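Local coordinates for periplasmic binding protein (Veillonella parvula, PDB 4MO9) that probably binds an iron-siderophore or related solute in the periplasm for an ABC importer, as a TroA-like solute-binding protein related to FepB, at residues S56-K61 with E162-A167. Numbering follows the deposited sequence.
Sequences SALMGK and EAIGKA
I164 and G165 of helix 154-168 meet a single side chain, L58, which extends from near the end of helix 52-59. The contact is small, about 100 Å² summed over both sides, and wholly apolar. I164 comes first. Its CG2 branch lies 3.7 Å from CD1 of L58. CG2 stands anti to the backbone N, while CG1 takes the position beside that N (chi1 -61°), and the methyl branch rather than the longer ethyl arm touches the leucine. The two side chains cross at about a right angle. G165 follows with bare backbone. Its CA is 3.7 Å from the same CD1 of L58. The leucine methyl lies directly against the helix backbone here. The CA atoms of L58 and G165 are the closest pair between the two segments, 6.8 Å apart. All three residues are buried. Just past L58, helix 52-59 ends: G60 N bonds to S56 O at 2.8 Å, and G60 then leaves helical geometry with a positive phi. This is plain packing within the lobe built on the parallel sheet 67-69/41-42/118-122/143-147. L58 also packs on A174 and I177 of helix 171-194, and K166 of helix 154-168 touches E171 at the start of that helix. Helix 171-194 leads on to the second lobe, as in TroA-like binding proteins, whose two lobes are joined by a long helix. A163, K166 and A167 touch I24 of strand 22-25, so helix 154-168 is packed against both this strand and the end of helix 52-59.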
ATOM      1  N   SER A  56       4.341  -4.764  12.840  1.00 29.90           N
ATOM      2  CA  SER A  56       3.683  -6.043  13.094  1.00 29.27           C
ATOM      3  C   SER A  56       4.534  -7.179  12.547  1.00 30.80           C
ATOM      4  O   SER A  56       4.635  -8.238  13.158  1.00 33.10           O
ATOM      5  CB  SER A  56       2.298  -6.077  12.445  1.00 33.07           C
ATOM      6  OG  SER A  56       1.497  -4.998  12.890  1.00 34.90           O
ATOM      7  N   ALA A  57       5.151  -6.958  11.390  1.00 29.08           N
ATOM      8  CA  ALA A  57       5.984  -7.986  10.769  1.00 30.38           C
ATOM      9  C   ALA A  57       7.255  -8.252  11.573  1.00 28.65           C
ATOM     10  O   ALA A  57       7.784  -9.369  11.567  1.00 30.87           O
ATOM     11  CB  ALA A  57       6.327  -7.582   9.343  1.00 29.33           C
ATOM     12  N   LEU A  58       7.740  -7.228  12.270  1.00 29.47           N
ATOM     13  CA  LEU A  58       8.946  -7.344  13.092  1.00 29.82           C
ATOM     14  C   LEU A  58       8.650  -7.937  14.469  1.00 34.44           C
ATOM     15  O   LEU A  58       9.417  -8.764  14.984  1.00 33.82           O
ATOM     16  CB  LEU A  58       9.604  -5.964  13.244  1.00 28.61           C
ATOM     17  CG  LEU A  58      10.234  -5.423  11.960  1.00 31.33           C
ATOM     18  CD1 LEU A  58      10.438  -3.908  12.025  1.00 32.06           C
ATOM     19  CD2 LEU A  58      11.551  -6.122  11.685  1.00 31.29           C
HETATM   20  N   MSE A  59       7.536  -7.520  15.071  1.00 33.74           N
HETATM   21  CA  MSE A  59       7.255  -7.892  16.456  1.00 32.27           C
HETATM   22  C   MSE A  59       6.354  -9.122  16.588  1.00 36.00           C
HETATM   23  O   MSE A  59       6.329  -9.767  17.644  1.00 35.18           O
HETATM   24  CB  MSE A  59       6.605  -6.723  17.204  1.00 34.78           C
HETATM   25  CG  MSE A  59       7.409  -5.429  17.234  1.00 35.38           C
HETATM   26 SE   MSE A  59       9.159  -5.651  18.067  0.71 40.64          SE
HETATM   27  CE  MSE A  59       8.610  -6.478  19.762  1.00 32.36           C
ATOM     28  N   GLY A  60       5.602  -9.440  15.537  1.00 36.79           N
ATOM     29  CA  GLY A  60       4.678 -10.561  15.617  1.00 36.27           C
ATOM     30  C   GLY A  60       3.688 -10.386  16.760  1.00 36.23           C
ATOM     31  O   GLY A  60       3.055  -9.334  16.883  1.00 33.00           O
ATOM     32  N   LYS A  61       3.569 -11.409  17.605  1.00 41.57           N
ATOM     33  CA  LYS A  61       2.593 -11.390  18.691  1.00 43.94           C
ATOM     34  C   LYS A  61       2.892 -10.318  19.732  1.00 43.92           C
ATOM     35  O   LYS A  61       2.004  -9.934  20.496  1.00 43.09           O
ATOM     36  CB  LYS A  61       2.526 -12.753  19.369  1.00 49.92           C
ATOM     37  CG  LYS A  61       1.841 -13.836  18.555  1.00 54.82           C
ATOM     38  CD  LYS A  61       1.957 -15.176  19.274  1.00 60.99           C
ATOM     39  CE  LYS A  61       0.910 -16.173  18.794  1.00 65.01           C
ATOM     40  NZ  LYS A  61       1.025 -17.482  19.501  1.00 67.63           N
ATOM     41  N   GLU A 162      14.909  -1.172   7.302  1.00 27.07           N
ATOM     42  CA  GLU A 162      16.106  -1.247   8.131  1.00 30.47           C
ATOM     43  C   GLU A 162      16.007  -0.281   9.322  1.00 29.06           C
ATOM     44  O   GLU A 162      16.352  -0.648  10.462  1.00 27.91           O
ATOM     45  CB  GLU A 162      17.325  -0.976   7.241  1.00 38.39           C
ATOM     46  CG  GLU A 162      18.638  -0.643   7.926  1.00 51.42           C
ATOM     47  CD  GLU A 162      19.655  -0.125   6.916  1.00 59.24           C
ATOM     48  OE1 GLU A 162      20.341   0.876   7.213  1.00 55.54           O
ATOM     49  OE2 GLU A 162      19.735  -0.711   5.807  1.00 66.50           O
ATOM     50  N   ALA A 163      15.505   0.933   9.075  1.00 28.15           N
ATOM     51  CA  ALA A 163      15.401   1.940  10.139  1.00 28.75           C
ATOM     52  C   ALA A 163      14.388   1.540  11.231  1.00 29.71           C
ATOM     53  O   ALA A 163      14.656   1.705  12.437  1.00 30.78           O
ATOM     54  CB  ALA A 163      15.059   3.310   9.559  1.00 29.35           C
ATOM     55  N   ILE A 164      13.237   1.022  10.811  1.00 26.87           N
ATOM     56  CA  ILE A 164      12.202   0.600  11.750  1.00 28.20           C
ATOM     57  C   ILE A 164      12.701  -0.595  12.560  1.00 30.54           C
ATOM     58  O   ILE A 164      12.527  -0.644  13.788  1.00 31.32           O
ATOM     59  CB  ILE A 164      10.886   0.240  11.035  1.00 30.22           C
ATOM     60  CG1 ILE A 164      10.333   1.462  10.293  1.00 26.82           C
ATOM     61  CG2 ILE A 164       9.860  -0.279  12.043  1.00 28.40           C
ATOM     62  CD1 ILE A 164       9.087   1.178   9.453  1.00 26.30           C
ATOM     63  N   GLY A 165      13.338  -1.551  11.890  1.00 28.35           N
ATOM     64  CA  GLY A 165      13.909  -2.691  12.587  1.00 30.36           C
ATOM     65  C   GLY A 165      14.970  -2.306  13.608  1.00 31.46           C
ATOM     66  O   GLY A 165      14.983  -2.822  14.740  1.00 32.36           O
ATOM     67  N   LYS A 166      15.879  -1.411  13.228  1.00 30.34           N
ATOM     68  CA  LYS A 166      16.959  -1.047  14.137  1.00 33.08           C
ATOM     69  C   LYS A 166      16.397  -0.284  15.341  1.00 33.53           C
ATOM     70  O   LYS A 166      16.856  -0.467  16.475  1.00 32.82           O
ATOM     71  CB  LYS A 166      18.041  -0.234  13.416  1.00 32.98           C
ATOM     72  CG  LYS A 166      19.303  -0.026  14.258  1.00 41.78           C
ATOM     73  CD  LYS A 166      20.457   0.499  13.415  1.00 45.36           C
ATOM     74  CE  LYS A 166      21.761   0.470  14.205  1.00 51.10           C
ATOM     75  NZ  LYS A 166      22.862   1.071  13.411  1.00 52.43           N
ATOM     76  N   ALA A 167      15.392   0.553  15.092  1.00 31.67           N
ATOM     77  CA  ALA A 167      14.730   1.294  16.165  1.00 31.97           C
ATOM     78  C   ALA A 167      14.102   0.349  17.197  1.00 34.39           C
ATOM     79  O   ALA A 167      14.098   0.632  18.407  1.00 35.54           O
ATOM     80  CB  ALA A 167      13.682   2.227  15.582  1.00 26.79           C
TER